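Local coordinates for protein putative phosphatase (Bacteroides thetaiotaomicron, PDB 3KYA) that is of uncertain function but is possibly a phosphatase, binds zinc ions and joins an IPT/TIG domain to a ring of small antiparallel sheets, at residues A[201-213]-A[222-234]. Sequence-based numbering, arbitrary orientation.
Sequences ADEAEYMIVAIDY and SVYIIKRNADGTF. With ZN (zinc ion), chain B; EDO (1,2-ethanediol), chain C; EDO (1,2-ethanediol), chain N.
Two nitrogens of Arg228, NE and NH2, grip the carbonyl oxygen of Ala204 side-on, the shorter bond running 2.9 Å from NH2 to Ala204 O. That oxygen lies almost in the guanidinium plane, while both nitrogens come to it from one face of the carbonyl. The Arg228 chain reaches it by bending at chi3 (-67°); NH1 turns to Gly232 O, in the type I turn 229-232, and to Asp147 in a salt bridge. Phe234 points its rim carbon CE2 at the guanidinium centre, 3.2 Å above the plane, its ring turned steeply against it, so the group is held both at its edge and on a face. An alanine in place of Arg228 would probably leave Ala204 O without these two donors and Asp147 without this mate, and remove the side chain tying the turn to Ala204. One face of Phe234 receives Met207, a selenomethionine: its CE makes a CH-pi contact 4.2 Å from the ring centroid, with SE farther above the ring.

Glu205 stretches out beside Lys227, and its OE2 binds zinc at 2.3 Å; Lys227 CE passes 3.3 Å from that OE2. The aliphatic part of Lys227 runs alongside the Tyr206 ring, while Ile225 CG1 packs against Tyr206 CB. Farther along, Ile208 CG2 and Val223 CG1 are pressed tightly together at 3.4 Å, and Ile211 CD1 meets the Tyr224 ring at its edge, in plane.

Backbone bonds pair the strands of this hairpin, Met207 with Ile226 and Val209 with Tyr224; these are the inner strands of a four-stranded antiparallel sheet, as in a propeller blade. Strand 188-193 flanks 206-211 and strand 240-246 flanks 220-227, with a classic bulge where Ser222 and Val223 face strand 240-246; Tyr206 also meets Phe280 of helix 276-284.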
ATOM      1  N   ALA A 201     -42.133  -6.160 -14.472  1.00 13.91           N
ATOM      2  CA  ALA A 201     -41.119  -7.202 -14.644  1.00 13.02           C
ATOM      3  C   ALA A 201     -40.482  -7.642 -13.328  1.00 12.67           C
ATOM      4  O   ALA A 201     -40.090  -6.817 -12.512  1.00 11.58           O
ATOM      5  CB  ALA A 201     -40.017  -6.691 -15.598  1.00 12.97           C
ATOM      6  N   ASP A 202     -40.391  -8.951 -13.127  1.00 12.57           N
ATOM      7  CA  ASP A 202     -39.734  -9.485 -11.945  1.00 13.39           C
ATOM      8  C   ASP A 202     -38.224  -9.371 -12.081  1.00 13.02           C
ATOM      9  O   ASP A 202     -37.708  -9.177 -13.172  1.00 12.86           O
ATOM     10  CB  ASP A 202     -40.157 -10.930 -11.697  1.00 13.97           C
ATOM     11  CG  ASP A 202     -41.511 -11.003 -11.024  1.00 16.43           C
ATOM     12  OD1 ASP A 202     -41.636 -10.493  -9.888  1.00 21.26           O
ATOM     13  OD2 ASP A 202     -42.444 -11.536 -11.611  1.00 18.53           O
ATOM     14  N   GLU A 203     -37.543  -9.484 -10.950  1.00 13.59           N
ATOM     15  CA  GLU A 203     -36.079  -9.408 -10.873  1.00 14.09           C
ATOM     16  C   GLU A 203     -35.434 -10.390 -11.836  1.00 13.77           C
ATOM     17  O   GLU A 203     -35.727 -11.576 -11.783  1.00 13.67           O
ATOM     18  CB  GLU A 203     -35.627  -9.735  -9.446  1.00 14.82           C
ATOM     19  CG  GLU A 203     -34.116  -9.591  -9.188  1.00 16.77           C
ATOM     20  CD  GLU A 203     -33.645  -8.153  -9.088  1.00 19.96           C
ATOM     21  OE1 GLU A 203     -34.473  -7.250  -8.823  1.00 22.69           O
ATOM     22  OE2 GLU A 203     -32.423  -7.929  -9.242  1.00 22.01           O
ATOM     23  N   ALA A 204     -34.566  -9.888 -12.710  1.00 13.51           N
ATOM     24  CA  ALA A 204     -33.834 -10.706 -13.698  1.00 13.28           C
ATOM     25  C   ALA A 204     -34.712 -11.586 -14.594  1.00 13.25           C
ATOM     26  O   ALA A 204     -34.292 -12.656 -15.031  1.00 12.71           O
ATOM     27  CB  ALA A 204     -32.747 -11.554 -13.002  1.00 13.50           C
ATOM     28  N   GLU A 205     -35.922 -11.116 -14.890  1.00 13.28           N
ATOM     29  CA  GLU A 205     -36.814 -11.818 -15.795  1.00 13.43           C
ATOM     30  C   GLU A 205     -36.295 -11.645 -17.225  1.00 13.51           C
ATOM     31  O   GLU A 205     -36.627 -12.435 -18.113  1.00 13.79           O
ATOM     32  CB  GLU A 205     -38.252 -11.288 -15.664  1.00 13.59           C
ATOM     33  CG  GLU A 205     -39.256 -12.071 -16.503  1.00 14.24           C
ATOM     34  CD  GLU A 205     -40.730 -11.696 -16.269  1.00 16.22           C
ATOM     35  OE1 GLU A 205     -41.034 -10.719 -15.536  1.00 15.04           O
ATOM     36  OE2 GLU A 205     -41.593 -12.405 -16.852  1.00 17.04           O
ATOM     37  N   TYR A 206     -35.482 -10.606 -17.446  1.00 13.66           N
ATOM     38  CA  TYR A 206     -34.925 -10.325 -18.761  1.00 13.51           C
ATOM     39  C   TYR A 206     -33.403 -10.189 -18.785  1.00 13.82           C
ATOM     40  O   TYR A 206     -32.811  -9.468 -17.967  1.00 13.60           O
ATOM     41  CB  TYR A 206     -35.528  -9.030 -19.315  1.00 13.74           C
ATOM     42  CG  TYR A 206     -37.039  -9.094 -19.452  1.00 14.00           C
ATOM     43  CD1 TYR A 206     -37.865  -8.812 -18.368  1.00 15.10           C
ATOM     44  CD2 TYR A 206     -37.635  -9.469 -20.651  1.00 15.41           C
ATOM     45  CE1 TYR A 206     -39.250  -8.889 -18.479  1.00 16.06           C
ATOM     46  CE2 TYR A 206     -39.019  -9.556 -20.770  1.00 15.60           C
ATOM     47  CZ  TYR A 206     -39.818  -9.260 -19.682  1.00 16.73           C
ATOM     48  OH  TYR A 206     -41.192  -9.342 -19.793  1.00 18.10           O
HETATM   49  N   MSE A 207     -32.798 -10.883 -19.743  1.00 13.72           N
HETATM   50  CA  MSE A 207     -31.378 -10.763 -20.053  1.00 14.02           C
HETATM   51  C   MSE A 207     -31.299  -9.672 -21.106  1.00 14.45           C
HETATM   52  O   MSE A 207     -32.052  -9.711 -22.084  1.00 13.76           O
HETATM   53  CB  MSE A 207     -30.827 -12.076 -20.605  1.00 14.40           C
HETATM   54  CG  MSE A 207     -29.324 -12.033 -20.925  1.00 14.59           C
HETATM   55 SE   MSE A 207     -28.651 -13.644 -21.797  0.75 14.52          SE
HETATM   56  CE  MSE A 207     -28.632 -14.926 -20.309  1.00 15.23           C
ATOM     57  N   ILE A 208     -30.411  -8.698 -20.896  1.00 13.90           N
ATOM     58  CA  ILE A 208     -30.241  -7.556 -21.789  1.00 14.65           C
ATOM     59  C   ILE A 208     -28.879  -7.714 -22.453  1.00 14.52           C
ATOM     60  O   ILE A 208     -27.854  -7.742 -21.768  1.00 14.91           O
ATOM     61  CB  ILE A 208     -30.361  -6.230 -20.999  1.00 14.55           C
ATOM     62  CG1 ILE A 208     -31.757  -6.122 -20.354  1.00 15.72           C
ATOM     63  CG2 ILE A 208     -30.086  -5.028 -21.915  1.00 15.14           C
ATOM     64  CD1 ILE A 208     -31.870  -5.128 -19.207  1.00 17.32           C
ATOM     65  N   VAL A 209     -28.877  -7.834 -23.776  1.00 14.95           N
ATOM     66  CA  VAL A 209     -27.688  -8.133 -24.550  1.00 14.74           C
ATOM     67  C   VAL A 209     -27.318  -7.044 -25.548  1.00 15.27           C
ATOM     68  O   VAL A 209     -28.120  -6.703 -26.430  1.00 14.78           O
ATOM     69  CB  VAL A 209     -27.894  -9.445 -25.341  1.00 15.20           C
ATOM     70  CG1 VAL A 209     -26.671  -9.762 -26.196  1.00 14.19           C
ATOM     71  CG2 VAL A 209     -28.220 -10.594 -24.392  1.00 14.91           C
ATOM     72  N   ALA A 210     -26.093  -6.523 -25.416  1.00 15.22           N
ATOM     73  CA  ALA A 210     -25.561  -5.494 -26.314  1.00 15.24           C
ATOM     74  C   ALA A 210     -24.731  -6.121 -27.443  1.00 15.51           C
ATOM     75  O   ALA A 210     -23.954  -7.056 -27.208  1.00 15.41           O
ATOM     76  CB  ALA A 210     -24.703  -4.448 -25.513  1.00 14.72           C
ATOM     77  N   ILE A 211     -24.896  -5.607 -28.667  1.00 15.32           N
ATOM     78  CA  ILE A 211     -24.163  -6.106 -29.825  1.00 15.83           C
ATOM     79  C   ILE A 211     -23.513  -4.923 -30.567  1.00 15.75           C
ATOM     80  O   ILE A 211     -23.980  -3.801 -30.445  1.00 15.73           O
ATOM     81  CB  ILE A 211     -25.058  -6.924 -30.790  1.00 16.19           C
ATOM     82  CG1 ILE A 211     -26.093  -6.023 -31.493  1.00 17.41           C
ATOM     83  CG2 ILE A 211     -25.731  -8.076 -30.034  1.00 16.72           C
ATOM     84  CD1 ILE A 211     -26.828  -6.714 -32.608  1.00 22.31           C
ATOM     85  N   ASP A 212     -22.465  -5.208 -31.337  1.00 15.82           N
ATOM     86  CA  ASP A 212     -21.634  -4.186 -32.032  1.00 15.95           C
ATOM     87  C   ASP A 212     -21.864  -4.311 -33.535  1.00 16.03           C
ATOM     88  O   ASP A 212     -21.281  -5.175 -34.196  1.00 16.73           O
ATOM     89  CB  ASP A 212     -20.162  -4.414 -31.671  1.00 15.92           C
ATOM     90  CG  ASP A 212     -19.280  -3.184 -31.896  1.00 16.99           C
ATOM     91  OD1 ASP A 212     -19.602  -2.348 -32.767  1.00 14.67           O
ATOM     92  OD2 ASP A 212     -18.252  -3.070 -31.176  1.00 17.94           O
ATOM     93  N   TYR A 213     -22.705  -3.439 -34.082  1.00 16.12           N
ATOM     94  CA  TYR A 213     -23.138  -3.573 -35.466  1.00 16.12           C
ATOM     95  C   TYR A 213     -23.391  -2.221 -36.126  1.00 16.19           C
ATOM     96  O   TYR A 213     -23.776  -1.263 -35.459  1.00 15.33           O
ATOM     97  CB  TYR A 213     -24.419  -4.433 -35.454  1.00 16.68           C
ATOM     98  CG  TYR A 213     -25.083  -4.701 -36.790  1.00 16.60           C
ATOM     99  CD1 TYR A 213     -24.477  -5.507 -37.745  1.00 16.86           C
ATOM    100  CD2 TYR A 213     -26.361  -4.210 -37.064  1.00 17.32           C
ATOM    101  CE1 TYR A 213     -25.095  -5.773 -38.962  1.00 16.51           C
ATOM    102  CE2 TYR A 213     -26.984  -4.463 -38.276  1.00 16.66           C
ATOM    103  CZ  TYR A 213     -26.349  -5.246 -39.221  1.00 16.85           C
ATOM    104  OH  TYR A 213     -26.973  -5.497 -40.425  1.00 18.83           O
ATOM    105  N   SER A 222     -28.589  -2.236 -31.485  1.00 15.84           N
ATOM    106  CA  SER A 222     -27.624  -2.068 -30.411  1.00 15.98           C
ATOM    107  C   SER A 222     -27.890  -2.976 -29.222  1.00 15.73           C
ATOM    108  O   SER A 222     -26.955  -3.586 -28.708  1.00 15.49           O
ATOM    109  CB  SER A 222     -27.633  -0.625 -29.919  1.00 16.23           C
ATOM    110  OG  SER A 222     -27.213   0.245 -30.947  1.00 17.83           O
ATOM    111  N   VAL A 223     -29.144  -3.036 -28.770  1.00 15.19           N
ATOM    112  CA  VAL A 223     -29.506  -3.817 -27.580  1.00 14.74           C
ATOM    113  C   VAL A 223     -30.795  -4.642 -27.756  1.00 14.80           C
ATOM    114  O   VAL A 223     -31.826  -4.139 -28.223  1.00 14.07           O
ATOM    115  CB  VAL A 223     -29.706  -2.904 -26.336  1.00 14.98           C
ATOM    116  CG1 VAL A 223     -29.856  -3.746 -25.054  1.00 14.53           C
ATOM    117  CG2 VAL A 223     -28.562  -1.855 -26.194  1.00 15.41           C
ATOM    118  N   TYR A 224     -30.718  -5.910 -27.352  1.00 14.68           N
ATOM    119  CA  TYR A 224     -31.859  -6.815 -27.361  1.00 14.85           C
ATOM    120  C   TYR A 224     -32.217  -7.202 -25.932  1.00 15.18           C
ATOM    121  O   TYR A 224     -31.382  -7.116 -25.013  1.00 14.86           O
ATOM    122  CB  TYR A 224     -31.551  -8.083 -28.170  1.00 15.12           C
ATOM    123  CG  TYR A 224     -31.427  -7.870 -29.663  1.00 16.67           C
ATOM    124  CD1 TYR A 224     -30.236  -7.424 -30.229  1.00 17.44           C
ATOM    125  CD2 TYR A 224     -32.498  -8.118 -30.515  1.00 17.87           C
ATOM    126  CE1 TYR A 224     -30.122  -7.228 -31.604  1.00 18.62           C
ATOM    127  CE2 TYR A 224     -32.384  -7.911 -31.895  1.00 18.81           C
ATOM    128  CZ  TYR A 224     -31.191  -7.470 -32.425  1.00 19.51           C
ATOM    129  OH  TYR A 224     -31.068  -7.261 -33.787  1.00 21.73           O
ATOM    130  N   ILE A 225     -33.456  -7.660 -25.761  1.00 15.19           N
ATOM    131  CA  ILE A 225     -33.957  -8.126 -24.472  1.00 15.36           C
ATOM    132  C   ILE A 225     -34.533  -9.534 -24.657  1.00 15.34           C
ATOM    133  O   ILE A 225     -35.343  -9.768 -25.565  1.00 15.57           O
ATOM    134  CB  ILE A 225     -34.961  -7.112 -23.867  1.00 16.19           C
ATOM    135  CG1 ILE A 225     -35.180  -7.396 -22.384  1.00 17.37           C
ATOM    136  CG2 ILE A 225     -36.314  -7.082 -24.656  1.00 15.44           C
ATOM    137  CD1 ILE A 225     -35.858  -6.259 -21.622  1.00 20.37           C
ATOM    138  N   ILE A 226     -34.100 -10.467 -23.802  1.00 14.48           N
ATOM    139  CA  ILE A 226     -34.486 -11.888 -23.876  1.00 14.17           C
ATOM    140  C   ILE A 226     -35.228 -12.310 -22.612  1.00 14.07           C
ATOM    141  O   ILE A 226     -34.695 -12.217 -21.516  1.00 13.96           O
ATOM    142  CB  ILE A 226     -33.254 -12.799 -24.042  1.00 13.93           C
ATOM    143  CG1 ILE A 226     -32.412 -12.357 -25.239  1.00 14.27           C
ATOM    144  CG2 ILE A 226     -33.680 -14.274 -24.186  1.00 13.23           C
ATOM    145  CD1 ILE A 226     -31.121 -13.136 -25.431  1.00 13.17           C
ATOM    146  N   LYS A 227     -36.455 -12.797 -22.770  1.00 14.41           N
ATOM    147  CA  LYS A 227     -37.301 -13.140 -21.633  1.00 14.46           C
ATOM    148  C   LYS A 227     -37.096 -14.570 -21.136  1.00 14.65           C
ATOM    149  O   LYS A 227     -37.087 -15.534 -21.917  1.00 14.56           O
ATOM    150  CB  LYS A 227     -38.768 -12.944 -22.007  1.00 14.98           C
ATOM    151  CG  LYS A 227     -39.740 -13.042 -20.839  1.00 16.55           C
ATOM    152  CD  LYS A 227     -41.164 -12.786 -21.301  1.00 19.25           C
ATOM    153  CE  LYS A 227     -42.110 -12.695 -20.134  1.00 20.26           C
ATOM    154  NZ  LYS A 227     -43.498 -12.539 -20.625  1.00 22.14           N
ATOM    155  N   ARG A 228     -36.954 -14.692 -19.823  1.00 14.56           N
ATOM    156  CA  ARG A 228     -36.788 -15.972 -19.169  1.00 14.67           C
ATOM    157  C   ARG A 228     -38.009 -16.859 -19.448  1.00 15.29           C
ATOM    158  O   ARG A 228     -39.161 -16.393 -19.419  1.00 14.10           O
ATOM    159  CB  ARG A 228     -36.592 -15.747 -17.660  1.00 14.71           C
ATOM    160  CG  ARG A 228     -36.114 -16.970 -16.863  1.00 14.61           C
ATOM    161  CD  ARG A 228     -35.996 -16.649 -15.362  1.00 14.89           C
ATOM    162  NE  ARG A 228     -34.942 -15.677 -15.012  1.00 14.29           N
ATOM    163  CZ  ARG A 228     -33.683 -15.987 -14.682  1.00 13.05           C
ATOM    164  NH1 ARG A 228     -33.249 -17.250 -14.690  1.00 12.49           N
ATOM    165  NH2 ARG A 228     -32.834 -15.019 -14.371  1.00 14.64           N
ATOM    166  N   ASN A 229     -37.747 -18.131 -19.738  1.00 15.74           N
ATOM    167  CA  ASN A 229     -38.801 -19.106 -19.986  1.00 16.48           C
ATOM    168  C   ASN A 229     -39.533 -19.451 -18.688  1.00 16.86           C
ATOM    169  O   ASN A 229     -39.031 -19.177 -17.586  1.00 15.92           O
ATOM    170  CB  ASN A 229     -38.228 -20.393 -20.591  1.00 16.76           C
ATOM    171  CG  ASN A 229     -37.646 -20.187 -21.985  1.00 18.53           C
ATOM    172  OD1 ASN A 229     -38.237 -19.503 -22.832  1.00 20.40           O
ATOM    173  ND2 ASN A 229     -36.492 -20.793 -22.235  1.00 19.12           N
ATOM    174  N   ALA A 230     -40.712 -20.057 -18.831  1.00 17.28           N
ATOM    175  CA  ALA A 230     -41.512 -20.478 -17.684  1.00 18.26           C
ATOM    176  C   ALA A 230     -40.742 -21.429 -16.768  1.00 18.68           C
ATOM    177  O   ALA A 230     -40.974 -21.423 -15.562  1.00 19.94           O
ATOM    178  CB  ALA A 230     -42.860 -21.125 -18.145  1.00 17.96           C
ATOM    179  N   ASP A 231     -39.826 -22.237 -17.313  1.00 18.66           N
ATOM    180  CA  ASP A 231     -39.043 -23.150 -16.472  1.00 18.68           C
ATOM    181  C   ASP A 231     -37.775 -22.513 -15.886  1.00 18.35           C
ATOM    182  O   ASP A 231     -36.943 -23.220 -15.308  1.00 18.41           O
ATOM    183  CB  ASP A 231     -38.702 -24.459 -17.220  1.00 19.00           C
ATOM    184  CG  ASP A 231     -37.801 -24.243 -18.427  1.00 20.28           C
ATOM    185  OD1 ASP A 231     -37.321 -23.108 -18.652  1.00 19.52           O
ATOM    186  OD2 ASP A 231     -37.569 -25.237 -19.160  1.00 21.96           O
ATOM    187  N   GLY A 232     -37.605 -21.196 -16.047  1.00 17.66           N
ATOM    188  CA  GLY A 232     -36.465 -20.494 -15.479  1.00 17.54           C
ATOM    189  C   GLY A 232     -35.233 -20.359 -16.364  1.00 17.08           C
ATOM    190  O   GLY A 232     -34.293 -19.669 -16.005  1.00 17.15           O
ATOM    191  N   THR A 233     -35.243 -20.991 -17.536  1.00 17.26           N
ATOM    192  CA  THR A 233     -34.096 -20.968 -18.444  1.00 17.06           C
ATOM    193  C   THR A 233     -34.084 -19.800 -19.432  1.00 16.64           C
ATOM    194  O   THR A 233     -35.097 -19.135 -19.653  1.00 16.07           O
ATOM    195  CB  THR A 233     -34.060 -22.267 -19.300  1.00 17.16           C
ATOM    196  OG1 THR A 233     -35.250 -22.350 -20.118  1.00 16.47           O
ATOM    197  CG2 THR A 233     -33.941 -23.502 -18.411  1.00 18.23           C
ATOM    198  N   PHE A 234     -32.915 -19.548 -20.011  1.00 16.66           N
ATOM    199  CA  PHE A 234     -32.793 -18.626 -21.140  1.00 16.58           C
ATOM    200  C   PHE A 234     -32.273 -19.494 -22.290  1.00 16.88           C
ATOM    201  O   PHE A 234     -31.126 -19.968 -22.230  1.00 17.52           O
ATOM    202  CB  PHE A 234     -31.805 -17.479 -20.912  1.00 16.52           C
ATOM    203  CG  PHE A 234     -32.218 -16.487 -19.856  1.00 15.90           C
ATOM    204  CD1 PHE A 234     -33.085 -15.438 -20.160  1.00 15.74           C
ATOM    205  CD2 PHE A 234     -31.715 -16.588 -18.565  1.00 15.35           C
ATOM    206  CE1 PHE A 234     -33.467 -14.521 -19.183  1.00 14.57           C
ATOM    207  CE2 PHE A 234     -32.074 -15.669 -17.591  1.00 15.21           C
ATOM    208  CZ  PHE A 234     -32.958 -14.629 -17.902  1.00 14.48           C
TER
HETATM  209 ZN    ZN B 524     -43.383 -12.330 -15.373  0.50 48.17          ZN
HETATM  210  C1  EDO C   1     -15.745  -0.843 -32.307  1.00 34.88           C
HETATM  211  O1  EDO C   1     -15.997  -2.227 -32.007  1.00 35.84           O
HETATM  212  C2  EDO C   1     -16.890  -0.266 -33.134  1.00 32.13           C
HETATM  213  O2  EDO C   1     -18.029   0.006 -32.312  1.00 33.10           O
HETATM  214  C1  EDO N  13     -41.927 -16.314 -14.449  0.50 26.31           C
HETATM  215  O1  EDO N  13     -41.346 -17.350 -13.656  0.50 25.28           O
HETATM  216  C2  EDO N  13     -41.101 -16.097 -15.704  0.50 24.84           C
HETATM  217  O2  EDO N  13     -39.821 -16.745 -15.590  0.50 26.43           O